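Long-range contacts in 3-methyladenine dna-glycosylase (Archaeoglobus fulgidus, PDB 2JHN), which is a DNA glycosylase of the AlkA type, combining a TATA-box-binding-protein-like domain with a helical region of the HhH-GPD base excision DNA repair superfamily: residues M1-L6 / Y51-R56; E13-F18 / Y106-A111; V59-F64 / V151-L156; G112-S117 / I277-F282. The protein carries 1 engineered substitution. All blocks are in the same frame, centred on the assembly; numbering follows the deposited sequence. Where two conformers were deposited one is given.

Contact 1 of 4, residues M1-L6 / Y51-R56; sequences MWRIEL and YPESER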
loop_
_atom_site.group_PDB
_atom_site.type_symbol
_atom_site.label_atom_id
_atom_site.label_comp_id
_atom_site.label_asym_id
_atom_site.label_seq_id
_atom_site.Cartn_x
_atom_site.Cartn_y
_atom_site.Cartn_z
ATOM N N MET A 1 19.875 16.132 5.057
ATOM C CA MET A 1 19.359 15.379 6.233
ATOM C C MET A 1 18.180 16.091 6.819
ATOM O O MET A 1 18.267 17.281 7.171
ATOM C CB MET A 1 20.385 15.326 7.368
ATOM C CG MET A 1 21.644 14.674 7.029
ATOM S SD MET A 1 21.567 12.999 7.557
ATOM C CE MET A 1 22.752 12.343 6.395
ATOM N N TRP A 2 17.087 15.355 6.951
ATOM C CA TRP A 2 16.000 15.749 7.821
ATOM C C TRP A 2 15.721 14.532 8.691
ATOM O O TRP A 2 16.098 13.408 8.336
ATOM C CB TRP A 2 14.757 16.132 7.014
ATOM C CG TRP A 2 14.949 17.308 6.051
ATOM C CD1 TRP A 2 14.666 18.626 6.291
ATOM C CD2 TRP A 2 15.436 17.241 4.705
ATOM N NE1 TRP A 2 14.959 19.387 5.176
ATOM C CE2 TRP A 2 15.429 18.563 4.190
ATOM C CE3 TRP A 2 15.891 16.200 3.888
ATOM C CZ2 TRP A 2 15.867 18.869 2.881
ATOM C CZ3 TRP A 2 16.326 16.501 2.575
ATOM C CH2 TRP A 2 16.315 17.826 2.093
ATOM N N ARG A 3 15.048 14.763 9.810
ATOM C CA ARG A 3 14.740 13.713 10.787
ATOM C C ARG A 3 13.262 13.725 11.145
ATOM O O ARG A 3 12.677 14.794 11.366
ATOM C CB ARG A 3 15.574 13.896 12.059
ATOM C CG ARG A 3 17.058 13.612 11.858
ATOM C CD ARG A 3 17.875 13.786 13.162
ATOM N NE ARG A 3 19.175 13.117 13.037
ATOM C CZ ARG A 3 20.257 13.652 12.454
ATOM N NH1 ARG A 3 20.220 14.875 11.951
ATOM N NH2 ARG A 3 21.369 12.949 12.369
ATOM N N ILE A 4 12.671 12.534 11.168
ATOM C CA ILE A 4 11.307 12.340 11.650
ATOM C C ILE A 4 11.384 11.711 13.037
ATOM O O ILE A 4 11.770 10.553 13.171
ATOM C CB ILE A 4 10.492 11.389 10.723
ATOM C CG1 ILE A 4 10.370 11.952 9.303
ATOM C CG2 ILE A 4 9.082 11.115 11.328
ATOM C CD1 ILE A 4 9.693 10.983 8.328
ATOM N N GLU A 5 10.998 12.471 14.059
ATOM C CA GLU A 5 11.067 11.993 15.449
ATOM C C GLU A 5 9.738 11.414 15.901
ATOM O O GLU A 5 8.712 12.076 15.811
ATOM C CB GLU A 5 11.489 13.132 16.383
ATOM C CG GLU A 5 12.823 13.773 16.012
ATOM C CD GLU A 5 14.022 12.856 16.216
ATOM O OE1 GLU A 5 13.903 11.741 16.809
ATOM O OE2 GLU A 5 15.117 13.269 15.772
ATOM N N LEU A 6 9.773 10.179 16.382
ATOM C CA LEU A 6 8.568 9.416 16.743
ATOM C C LEU A 6 8.395 9.389 18.255
ATOM O O LEU A 6 9.390 9.423 18.989
ATOM C CB LEU A 6 8.685 7.975 16.244
ATOM C CG LEU A 6 9.155 7.731 14.800
ATOM C CD1 LEU A 6 9.235 6.243 14.513
ATOM C CD2 LEU A 6 8.262 8.448 13.827
ATOM N N TYR A 51 15.620 5.883 6.242
ATOM C CA TYR A 51 16.234 4.783 6.970
ATOM C C TYR A 51 16.344 5.242 8.426
ATOM O O TYR A 51 16.418 6.445 8.694
ATOM C CB TYR A 51 17.622 4.438 6.390
ATOM C CG TYR A 51 18.560 5.632 6.349
ATOM C CD1 TYR A 51 19.371 5.939 7.448
ATOM C CD2 TYR A 51 18.644 6.450 5.218
ATOM C CE1 TYR A 51 20.228 7.056 7.427
ATOM C CE2 TYR A 51 19.505 7.564 5.180
ATOM C CZ TYR A 51 20.304 7.848 6.302
ATOM O OH TYR A 51 21.158 8.934 6.315
ATOM N N PRO A 52 16.308 4.286 9.367
ATOM C CA PRO A 52 16.368 4.596 10.785
ATOM C C PRO A 52 17.781 4.985 11.255
ATOM O O PRO A 52 18.768 4.393 10.813
ATOM C CB PRO A 52 15.960 3.292 11.447
ATOM C CG PRO A 52 16.290 2.234 10.494
ATOM C CD PRO A 52 16.169 2.844 9.113
ATOM N N GLU A 53 17.874 5.970 12.136
ATOM C CA GLU A 53 19.135 6.102 12.866
ATOM C C GLU A 53 19.010 5.544 14.295
ATOM O O GLU A 53 20.019 5.204 14.936
ATOM C CB GLU A 53 19.716 7.514 12.771
ATOM C CG GLU A 53 19.330 8.435 13.859
ATOM C CD GLU A 53 19.900 9.834 13.692
ATOM O OE1 GLU A 53 20.877 10.071 12.931
ATOM O OE2 GLU A 53 19.314 10.729 14.293
ATOM N N SER A 54 17.765 5.417 14.762
ATOM C CA SER A 54 17.446 4.758 16.039
ATOM C C SER A 54 16.017 4.234 16.010
ATOM O O SER A 54 15.278 4.495 15.051
ATOM C CB SER A 54 17.603 5.729 17.213
ATOM O OG SER A 54 16.576 6.715 17.243
ATOM N N GLU A 55 15.620 3.526 17.071
ATOM C CA GLU A 55 14.249 3.010 17.195
ATOM C C GLU A 55 13.159 4.062 16.961
ATOM O O GLU A 55 12.070 3.723 16.459
ATOM C CB GLU A 55 14.042 2.287 18.545
ATOM C CG GLU A 55 14.057 3.179 19.801
ATOM C CD GLU A 55 13.503 2.471 21.053
ATOM O OE1 GLU A 55 13.603 1.219 21.125
ATOM O OE2 GLU A 55 12.958 3.165 21.956
ATOM N N ARG A 56 13.449 5.323 17.312
ATOM C CA ARG A 56 12.469 6.398 17.285
ATOM C C ARG A 56 12.790 7.549 16.338
ATOM O O ARG A 56 12.148 8.594 16.405
ATOM C CB ARG A 56 12.238 6.964 18.693
ATOM C CG ARG A 56 11.684 5.943 19.653
ATOM C CD ARG A 56 11.304 6.537 20.995
ATOM N NE ARG A 56 11.047 5.434 21.919
ATOM C CZ ARG A 56 10.520 5.555 23.133
ATOM N NH1 ARG A 56 10.178 6.750 23.613
ATOM N NH2 ARG A 56 10.332 4.463 23.866
HETATM O O HOH W 1 10.336 9.569 21.604
#

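Contact 2 of 4, residues E13-F18 / Y106-A111; sequences ELKMKF and YGFGRA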
loop_
_atom_site.group_PDB
_atom_site.type_symbol
_atom_site.label_atom_id
_atom_site.label_comp_id
_atom_site.label_asym_id
_atom_site.label_seq_id
_atom_site.Cartn_x
_atom_site.Cartn_y
_atom_site.Cartn_z
ATOM N N GLU A 13 12.733 -3.068 10.246
ATOM C CA GLU A 13 12.897 -4.298 9.494
ATOM C C GLU A 13 11.537 -4.906 9.124
ATOM O O GLU A 13 11.342 -5.347 7.999
ATOM C CB GLU A 13 13.797 -5.304 10.252
ATOM C CG GLU A 13 15.132 -4.718 10.732
ATOM C CD GLU A 13 15.086 -4.242 12.186
ATOM O OE1 GLU A 13 15.553 -4.990 13.081
ATOM O OE2 GLU A 13 14.577 -3.131 12.448
ATOM N N LEU A 14 10.598 -4.897 10.078
ATOM C CA LEU A 14 9.218 -5.360 9.835
ATOM C C LEU A 14 8.443 -4.459 8.846
ATOM O O LEU A 14 7.711 -4.960 8.000
ATOM C CB LEU A 14 8.443 -5.500 11.146
ATOM C CG LEU A 14 8.794 -6.707 12.035
ATOM C CD1 LEU A 14 7.868 -6.771 13.242
ATOM C CD2 LEU A 14 8.744 -8.033 11.285
ATOM N N LYS A 15 8.613 -3.144 8.966
ATOM C CA LYS A 15 8.056 -2.207 7.961
ATOM C C LYS A 15 8.546 -2.552 6.553
ATOM O O LYS A 15 7.757 -2.589 5.617
ATOM C CB LYS A 15 8.382 -0.744 8.292
ATOM C CG LYS A 15 7.617 -0.163 9.475
ATOM C CD LYS A 15 6.128 -0.068 9.234
ATOM C CE LYS A 15 5.517 1.011 10.132
ATOM N NZ LYS A 15 4.062 0.917 9.950
ATOM N N MET A 16 9.845 -2.825 6.412
ATOM C CA MET A 16 10.433 -3.178 5.110
ATOM C C MET A 16 10.024 -4.578 4.609
ATOM O O MET A 16 9.905 -4.792 3.402
ATOM C CB MET A 16 11.960 -2.997 5.146
ATOM C CG MET A 16 12.419 -1.574 5.434
ATOM S SD MET A 16 11.805 -0.380 4.204
ATOM C CE MET A 16 10.424 0.356 5.090
ATOM N N LYS A 17 9.807 -5.512 5.535
ATOM C CA LYS A 17 9.369 -6.870 5.191
ATOM C C LYS A 17 8.020 -6.852 4.490
ATOM O O LYS A 17 7.671 -7.789 3.763
ATOM C CB LYS A 17 9.270 -7.738 6.445
ATOM C CG LYS A 17 10.453 -8.679 6.676
ATOM C CD LYS A 17 10.311 -9.378 8.037
ATOM C CE LYS A 17 8.878 -9.827 8.271
ATOM N NZ LYS A 17 8.642 -11.182 7.768
ATOM N N PHE A 18 7.263 -5.779 4.699
ATOM C CA PHE A 18 5.957 -5.647 4.067
ATOM C C PHE A 18 6.057 -5.616 2.548
ATOM O O PHE A 18 5.131 -6.038 1.877
ATOM C CB PHE A 18 5.211 -4.405 4.569
ATOM C CG PHE A 18 3.751 -4.425 4.258
ATOM C CD1 PHE A 18 2.866 -5.140 5.067
ATOM C CD2 PHE A 18 3.252 -3.708 3.165
ATOM C CE1 PHE A 18 1.507 -5.167 4.778
ATOM C CE2 PHE A 18 1.872 -3.719 2.871
ATOM C CZ PHE A 18 1.010 -4.453 3.674
ATOM N N TYR A 106 5.590 -7.749 16.215
ATOM C CA TYR A 106 5.685 -6.644 17.174
ATOM C C TYR A 106 6.590 -5.515 16.686
ATOM O O TYR A 106 7.705 -5.767 16.242
ATOM C CB TYR A 106 6.116 -7.091 18.593
ATOM C CG TYR A 106 6.060 -5.882 19.517
ATOM C CD1 TYR A 106 4.826 -5.367 19.953
ATOM C CD2 TYR A 106 7.235 -5.192 19.872
ATOM C CE1 TYR A 106 4.762 -4.226 20.768
ATOM C CE2 TYR A 106 7.182 -4.030 20.687
ATOM C CZ TYR A 106 5.944 -3.566 21.125
ATOM O OH TYR A 106 5.887 -2.442 21.921
ATOM N N GLY A 107 6.097 -4.277 16.752
ATOM C CA GLY A 107 6.876 -3.119 16.305
ATOM C C GLY A 107 6.507 -2.678 14.903
ATOM O O GLY A 107 6.998 -1.651 14.419
ATOM N N PHE A 108 5.630 -3.440 14.256
ATOM C CA PHE A 108 5.081 -3.018 12.962
ATOM C C PHE A 108 4.269 -1.726 13.059
ATOM O O PHE A 108 4.240 -0.958 12.086
ATOM C CB PHE A 108 4.300 -4.141 12.273
ATOM C CG PHE A 108 3.809 -3.785 10.878
ATOM C CD1 PHE A 108 4.638 -3.968 9.757
ATOM C CD2 PHE A 108 2.528 -3.255 10.686
ATOM C CE1 PHE A 108 4.186 -3.659 8.449
ATOM C CE2 PHE A 108 2.076 -2.904 9.378
ATOM C CZ PHE A 108 2.912 -3.138 8.256
ATOM N N GLY A 109 3.610 -1.485 14.200
ATOM C CA GLY A 109 2.901 -0.200 14.417
ATOM C C GLY A 109 1.594 -0.132 13.624
ATOM O O GLY A 109 0.936 -1.164 13.351
ATOM N N ARG A 110 1.239 1.078 13.222
ATOM C CA ARG A 110 0.034 1.313 12.427
ATOM C C ARG A 110 0.274 1.046 10.954
ATOM O O ARG A 110 1.406 1.121 10.472
ATOM C CB ARG A 110 -0.422 2.764 12.618
ATOM C CG ARG A 110 -0.800 3.065 14.121
ATOM C CD ARG A 110 -1.804 4.203 14.223
ATOM N NE ARG A 110 -3.112 3.763 13.744
ATOM C CZ ARG A 110 -4.234 4.475 13.858
ATOM N NH1 ARG A 110 -4.223 5.672 14.455
ATOM N NH2 ARG A 110 -5.375 3.990 13.381
ATOM N N ALA A 111 -0.806 0.799 10.223
ATOM C CA ALA A 111 -0.725 0.592 8.782
ATOM C C ALA A 111 -0.349 1.889 8.082
ATOM O O ALA A 111 -0.820 2.977 8.460
ATOM C CB ALA A 111 -2.046 0.095 8.251
#

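Contact 3 of 4, residues V59-F64 / V151-L156; sequences VVEGNF and VEWNGL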
loop_
_atom_site.group_PDB
_atom_site.type_symbol
_atom_site.label_atom_id
_atom_site.label_comp_id
_atom_site.label_asym_id
_atom_site.label_seq_id
_atom_site.Cartn_x
_atom_site.Cartn_y
_atom_site.Cartn_z
ATOM N N VAL A 59 15.672 9.013 9.515
ATOM C CA VAL A 59 16.342 9.998 8.677
ATOM C C VAL A 59 15.772 9.973 7.255
ATOM O O VAL A 59 15.538 8.895 6.691
ATOM C CB VAL A 59 17.857 9.746 8.656
ATOM C CG1 VAL A 59 18.584 10.745 7.694
ATOM C CG2 VAL A 59 18.400 9.839 10.076
ATOM N N VAL A 60 15.545 11.165 6.714
ATOM C CA VAL A 60 15.181 11.362 5.296
ATOM C C VAL A 60 16.263 12.179 4.564
ATOM O O VAL A 60 16.740 13.200 5.065
ATOM C CB VAL A 60 13.803 12.049 5.128
ATOM C CG1 VAL A 60 13.401 12.093 3.642
ATOM C CG2 VAL A 60 12.704 11.318 5.944
ATOM N N GLU A 61 16.651 11.691 3.397
ATOM C CA GLU A 61 17.499 12.451 2.480
ATOM C C GLU A 61 16.816 12.539 1.120
ATOM O O GLU A 61 16.030 11.652 0.735
ATOM C CB GLU A 61 18.856 11.770 2.333
ATOM C CG GLU A 61 19.659 11.657 3.624
ATOM C CD GLU A 61 21.043 11.065 3.392
ATOM O OE1 GLU A 61 21.786 11.591 2.534
ATOM O OE2 GLU A 61 21.398 10.078 4.064
ATOM N N GLY A 62 17.125 13.598 0.377
ATOM C CA GLY A 62 16.533 13.776 -0.942
ATOM C C GLY A 62 16.923 15.113 -1.531
ATOM O O GLY A 62 17.594 15.910 -0.868
ATOM N N ASN A 63 16.482 15.366 -2.763
ATOM C CA ASN A 63 16.890 16.575 -3.481
ATOM C C ASN A 63 15.794 17.631 -3.619
ATOM O O ASN A 63 15.920 18.559 -4.432
ATOM C CB ASN A 63 17.514 16.225 -4.833
ATOM C CG ASN A 63 16.514 15.657 -5.812
ATOM O OD1 ASN A 63 15.351 15.402 -5.462
ATOM N ND2 ASN A 63 16.955 15.466 -7.061
ATOM N N PHE A 64 14.724 17.479 -2.830
ATOM C CA PHE A 64 13.707 18.521 -2.656
ATOM C C PHE A 64 14.250 19.713 -1.842
ATOM O O PHE A 64 15.301 19.621 -1.206
ATOM C CB PHE A 64 12.423 17.952 -2.019
ATOM C CG PHE A 64 12.653 17.186 -0.725
ATOM C CD1 PHE A 64 12.625 17.843 0.507
ATOM C CD2 PHE A 64 12.873 15.809 -0.747
ATOM C CE1 PHE A 64 12.841 17.137 1.703
ATOM C CE2 PHE A 64 13.082 15.090 0.439
ATOM C CZ PHE A 64 13.062 15.754 1.661
ATOM N N VAL A 151 14.989 9.434 -11.415
ATOM C CA VAL A 151 15.819 10.509 -10.898
ATOM C C VAL A 151 17.157 9.904 -10.491
ATOM O O VAL A 151 17.215 8.904 -9.768
ATOM C CB VAL A 151 15.162 11.256 -9.686
ATOM C CG1 VAL A 151 16.111 12.278 -9.091
ATOM C CG2 VAL A 151 13.876 11.950 -10.094
ATOM N N GLU A 152 18.236 10.500 -10.986
ATOM C CA GLU A 152 19.566 10.153 -10.529
ATOM C C GLU A 152 20.019 11.248 -9.565
ATOM O O GLU A 152 19.963 12.445 -9.887
ATOM C CB GLU A 152 20.528 9.998 -11.718
ATOM C CG GLU A 152 21.627 8.973 -11.483
ATOM C CD GLU A 152 22.076 8.275 -12.765
ATOM O OE1 GLU A 152 21.879 8.839 -13.871
ATOM O OE2 GLU A 152 22.628 7.155 -12.666
ATOM N N TRP A 153 20.412 10.828 -8.364
ATOM C CA TRP A 153 20.833 11.736 -7.294
ATOM C C TRP A 153 21.779 10.974 -6.382
ATOM O O TRP A 153 21.579 9.774 -6.132
ATOM C CB TRP A 153 19.642 12.282 -6.505
ATOM C CG TRP A 153 20.044 13.232 -5.409
ATOM C CD1 TRP A 153 20.540 14.504 -5.560
ATOM C CD2 TRP A 153 20.018 12.975 -3.994
ATOM N NE1 TRP A 153 20.809 15.054 -4.326
ATOM C CE2 TRP A 153 20.492 14.142 -3.350
ATOM C CE3 TRP A 153 19.619 11.879 -3.210
ATOM C CZ2 TRP A 153 20.593 14.242 -1.955
ATOM C CZ3 TRP A 153 19.717 11.978 -1.825
ATOM C CH2 TRP A 153 20.200 13.151 -1.210
ATOM N N ASN A 154 22.814 11.669 -5.898
ATOM C CA ASN A 154 24.030 11.009 -5.409
ATOM C C ASN A 154 24.469 10.034 -6.499
ATOM O O ASN A 154 24.509 10.401 -7.687
ATOM C CB ASN A 154 23.823 10.322 -4.051
ATOM C CG ASN A 154 23.806 11.316 -2.881
ATOM O OD1 ASN A 154 23.258 12.418 -2.986
ATOM N ND2 ASN A 154 24.406 10.917 -1.755
ATOM N N GLY A 155 24.772 8.798 -6.135
ATOM C CA GLY A 155 25.098 7.812 -7.150
ATOM C C GLY A 155 23.967 6.856 -7.451
ATOM O O GLY A 155 24.188 5.813 -8.073
ATOM N N LEU A 156 22.750 7.222 -7.040
ATOM C CA LEU A 156 21.637 6.270 -6.946
ATOM C C LEU A 156 20.489 6.582 -7.881
ATOM O O LEU A 156 20.188 7.736 -8.133
ATOM C CB LEU A 156 21.105 6.232 -5.513
ATOM C CG LEU A 156 21.931 5.419 -4.521
ATOM C CD1 LEU A 156 21.403 5.612 -3.107
ATOM C CD2 LEU A 156 21.920 3.940 -4.928
#

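Contact 4 of 4, residues G112-S117 / I277-F282; sequences GLMSMS and ILFYLF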
loop_
_atom_site.group_PDB
_atom_site.type_symbol
_atom_site.label_atom_id
_atom_site.label_comp_id
_atom_site.label_asym_id
_atom_site.label_seq_id
_atom_site.Cartn_x
_atom_site.Cartn_y
_atom_site.Cartn_z
ATOM N N GLY A 112 0.519 1.770 7.079
ATOM C CA GLY A 112 0.740 2.880 6.131
ATOM C C GLY A 112 -0.257 2.824 4.978
ATOM O O GLY A 112 -1.457 2.527 5.184
ATOM N N LEU A 113 0.245 3.102 3.773
ATOM C CA LEU A 113 -0.526 2.956 2.539
ATOM C C LEU A 113 0.311 2.120 1.579
ATOM O O LEU A 113 1.523 1.933 1.803
ATOM C CB LEU A 113 -0.823 4.336 1.914
ATOM C CG LEU A 113 -1.717 5.273 2.746
ATOM C CD1 LEU A 113 -1.666 6.672 2.104
ATOM C CD2 LEU A 113 -3.151 4.725 2.767
ATOM N N MET A 114 -0.325 1.598 0.533
ATOM C CA MET A 114 0.435 0.830 -0.456
ATOM C C MET A 114 0.698 1.595 -1.791
ATOM O O MET A 114 1.111 0.979 -2.805
ATOM C CB MET A 114 -0.202 -0.553 -0.641
ATOM C CG MET A 114 -0.132 -1.398 0.641
ATOM S SD MET A 114 -0.949 -2.983 0.535
ATOM C CE MET A 114 0.109 -3.802 -0.662
ATOM N N SER A 115 0.486 2.917 -1.756
ATOM C CA SER A 115 0.729 3.824 -2.878
ATOM C C SER A 115 1.001 5.257 -2.383
ATOM O O SER A 115 0.554 5.648 -1.302
ATOM C CB SER A 115 -0.475 3.833 -3.830
ATOM O OG SER A 115 -1.674 4.260 -3.175
ATOM N N MET A 116 1.708 6.039 -3.195
ATOM C CA MET A 116 1.980 7.442 -2.871
ATOM C C MET A 116 1.119 8.432 -3.679
ATOM O O MET A 116 1.384 9.644 -3.692
ATOM C CB MET A 116 3.472 7.753 -3.017
ATOM C CG MET A 116 4.381 6.804 -2.220
ATOM S SD MET A 116 5.746 7.653 -1.382
ATOM C CE MET A 116 4.785 8.783 -0.379
ATOM N N SER A 117 0.101 7.899 -4.359
ATOM C CA SER A 117 -0.958 8.715 -4.975
ATOM C C SER A 117 -2.185 7.833 -5.171
ATOM O O SER A 117 -2.067 6.603 -5.266
ATOM C CB SER A 117 -0.538 9.309 -6.344
ATOM O OG SER A 117 -0.435 8.317 -7.381
ATOM N N ILE A 277 -5.417 -3.516 11.413
ATOM C CA ILE A 277 -5.427 -4.985 11.533
ATOM C C ILE A 277 -5.338 -5.682 10.166
ATOM O O ILE A 277 -4.739 -6.741 10.025
ATOM C CB ILE A 277 -6.669 -5.454 12.361
ATOM C CG1 ILE A 277 -6.538 -4.914 13.794
ATOM C CG2 ILE A 277 -6.853 -6.997 12.296
ATOM C CD1 ILE A 277 -7.872 -4.928 14.590
ATOM N N LEU A 278 -5.937 -5.082 9.144
ATOM C CA LEU A 278 -5.839 -5.615 7.809
ATOM C C LEU A 278 -4.379 -5.846 7.363
ATOM O O LEU A 278 -4.068 -6.879 6.758
ATOM C CB LEU A 278 -6.512 -4.631 6.840
ATOM C CG LEU A 278 -6.398 -4.931 5.342
ATOM C CD1 LEU A 278 -7.098 -6.225 4.968
ATOM C CD2 LEU A 278 -6.927 -3.758 4.550
ATOM N N PHE A 279 -3.491 -4.895 7.656
ATOM C CA PHE A 279 -2.067 -5.048 7.295
ATOM C C PHE A 279 -1.389 -6.215 8.066
ATOM O O PHE A 279 -0.565 -6.946 7.492
ATOM C CB PHE A 279 -1.300 -3.740 7.499
ATOM C CG PHE A 279 -1.476 -2.731 6.368
ATOM C CD1 PHE A 279 -2.739 -2.376 5.900
ATOM C CD2 PHE A 279 -0.347 -2.120 5.783
ATOM C CE1 PHE A 279 -2.898 -1.416 4.860
ATOM C CE2 PHE A 279 -0.493 -1.159 4.756
ATOM C CZ PHE A 279 -1.772 -0.815 4.290
ATOM N N TYR A 280 -1.745 -6.366 9.345
ATOM C CA TYR A 280 -1.315 -7.549 10.146
ATOM C C TYR A 280 -1.837 -8.861 9.542
ATOM O O TYR A 280 -1.116 -9.854 9.545
ATOM C CB TYR A 280 -1.752 -7.421 11.620
ATOM C CG TYR A 280 -0.918 -6.402 12.406
ATOM C CD1 TYR A 280 -1.201 -5.042 12.318
ATOM C CD2 TYR A 280 0.162 -6.814 13.223
ATOM C CE1 TYR A 280 -0.429 -4.075 13.009
ATOM C CE2 TYR A 280 0.925 -5.860 13.955
ATOM C CZ TYR A 280 0.625 -4.496 13.830
ATOM O OH TYR A 280 1.361 -3.559 14.496
ATOM N N LEU A 281 -3.071 -8.859 9.020
ATOM C CA LEU A 281 -3.652 -10.047 8.363
ATOM C C LEU A 281 -2.909 -10.367 7.045
ATOM O O LEU A 281 -2.679 -11.538 6.738
ATOM C CB LEU A 281 -5.160 -9.881 8.120
ATOM C CG LEU A 281 -6.046 -9.767 9.364
ATOM C CD1 LEU A 281 -7.487 -9.465 8.977
ATOM C CD2 LEU A 281 -5.990 -11.046 10.250
ATOM N N PHE A 282 -2.512 -9.342 6.287
ATOM C CA PHE A 282 -1.696 -9.583 5.083
ATOM C C PHE A 282 -0.365 -10.246 5.472
ATOM O O PHE A 282 0.069 -11.201 4.830
ATOM C CB PHE A 282 -1.371 -8.290 4.320
ATOM C CG PHE A 282 -2.555 -7.658 3.600
ATOM C CD1 PHE A 282 -3.573 -8.433 3.020
ATOM C CD2 PHE A 282 -2.611 -6.276 3.483
ATOM C CE1 PHE A 282 -4.667 -7.790 2.331
ATOM C CE2 PHE A 282 -3.662 -5.635 2.807
ATOM C CZ PHE A 282 -4.694 -6.408 2.240
#

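Contact 1 of 4, residues M1-L6 / Y51-R56
Arg3 and Glu53 meet in a side-on salt bridge in which each of two guanidinium nitrogens takes its own carboxylate oxygen. Arg3 NE lies 2.7 Å from Glu53 OE2 in a nearly straight bond (171°), and Arg3 NH2 reaches Glu53 OE1, on its syn lone pair, at 3.0 Å. The Arg3 chain runs extended (chi2 -179°), which carries its guanidinium out to Glu53. Both oxygens sit near the guanidinium plane, yet the two flat groups are turned 36° apart. Strand 57-62 lies between strands 2-5 and 44-54 in the sheet, so these side chains meet across it. The backbone adds one bond, from Leu6 N to Arg56 O at 2.9 Å, and Leu6 CB packs 4.4 Å from Arg56 CB. Met1 CE makes a van der Waals approach of 3.8 Å to Tyr51 OH, which is itself hydrogen-bonded to Glu61. The contact thus combines an exposed two-point salt bridge with a backbone bond and packing at Leu6 and Arg56; the grip probably restrains rotation of both charged groups.

Contact 2 of 4, residues E13-F18 / Y106-A111
The backbones of Leu14 and Phe108 approach to 5.7 Å between their CA atoms, where helix 12-17 lies against the irregular loop that follows helix 96-104. Phe108 is central, its ring being met from several directions. Lys15 passes over one face: its chain, bent at chi2 (-65°), carries NZ to 4.4 Å from the centroid of the Phe108 ring and only 12° off the ring normal, a cation-pi geometry. The same NZ donates to the carbonyl oxygen of that residue, Lys15 NZ to Phe108 O being 2.8 Å, and approaches it almost head-on. Arg110 O also stands 2.7 Å from Lys15 NZ, and Gly81 O accepts a further hydrogen bond from it. At the edge of the Phe108 ring, in its plane, lies Leu14 O, 3.7 Å from Phe108 CD1. Phe18 closes in from another direction, its CD1 3.8 Å from Phe108 CZ, with the two ring planes inclined at 41°. Leu14 CD1 rests 3.2 Å from Tyr106 O. Outside the pair, Tyr280 of helix 274-287 meets Phe108 edge-to-face. Bonded to the carbonyl oxygens of Phe108 and Gly81 and set over an aromatic face, the buried ammonium of Lys15 would probably keep its positive charge, and its hold on both ring and carbonyl of one residue ties the loop to the helix.

Contact 3 of 4, residues V59-F64 / V151-L156
Trp153 lays its indole flat against the chain at Gly62 and Asn63, with Gly62 N within 3.5 Å of Trp153 CH2. Asn63 CB stands 3.6 Å from the centroid of the five-membered ring of Trp153, 18° off the ring normal. Gly62 CA sits over the same face, 4.0 Å from the centroid of the six-membered ring of Trp153; both are CH-pi contacts. The rim is met by Glu61 CB, near the ring plane and 4.0 Å from Trp153 CH2, while the Glu61 carboxylate is hydrogen-bonded to Tyr51 OH. On the opposite face Asn154 OD1 lies 3.2 Å above the Trp153 ring plane, over its centre, so the indole is sandwiched between the strand end and its own turn. No hydrogen bond joins the two segments. Further out, the Asn63 amide, turned 54° from the indole, brings ND2 to 3.9 Å from Val151 CG1, while its OD1 is bonded to the backbone of Ala47. The indole owes its reach to CG lying opposite the backbone N (chi1 -179°), and Val151 packs on Ala38 and Ala45 of the larger sheet. A type II' turn from Trp153 to Leu156, closed by paired backbone bonds between those two residues, makes this a tight two-residue beta hairpin. Its tryptophan docks the hairpin, part of the HhH-GPD region, onto the antiparallel sheet of the TATA-box-binding-protein-like region.

Contact 4 of 4, residues G112-S117 / I277-F282
A Met-aromatic cluster in the interior of the protein joins the loop before helix 118-127 to helix 274-287, with Met114 facing Phe279 and Phe282. Met114 SD lies 5.0 Å from the centroid of the Phe279 ring, 33° off its normal, and 5.4 Å from that of Phe282, so it meets both rings obliquely. The methionine stays extended through chi2 (176°) and bends only at chi3, sliding past Phe279 in the opposite direction. Its CG reaches Phe279 CZ at 4.0 Å. The backbone contributes too: Gly112 O is 3.5 Å from Phe279 CZ. On its own helix, Leu278 O lies 3.5 Å above the plane of the Phe282 ring. Beyond the pair, Phe18 meets Phe279 with nearly parallel planes. Since no hydrogen bond crosses between the segments, the attachment rests probably on dispersion, with a contribution from the sulfur-ring contacts, while Gly112 O takes its hydrogen bond from Arg275 of the same helix.

The four contacts fall into two touching pairs. Contacts 1 and 3, with centres 16 Å apart, share the five-stranded antiparallel sheet and join through Tyr51 OH to Glu61 OE2 (2.5 Å, a probable hydrogen bond). Contacts 2 and 4 lie about 10 Å apart, centre to centre, and meet along helix 274-287, where Gly109 O probably bonds to Tyr280 OH at 2.7 Å. Contact 4 is near the chain's centre, its own centre about 21 Å from that of contact 1 and 25 Å from that of contact 3. Along the chain, contact 2 crosses contacts 1 and 3, and contact 3 crosses contact 4. Contacts 2 and 3 join the TATA-box-binding-protein-like region to later parts of the chain, at helix 12-17 and at the sheet.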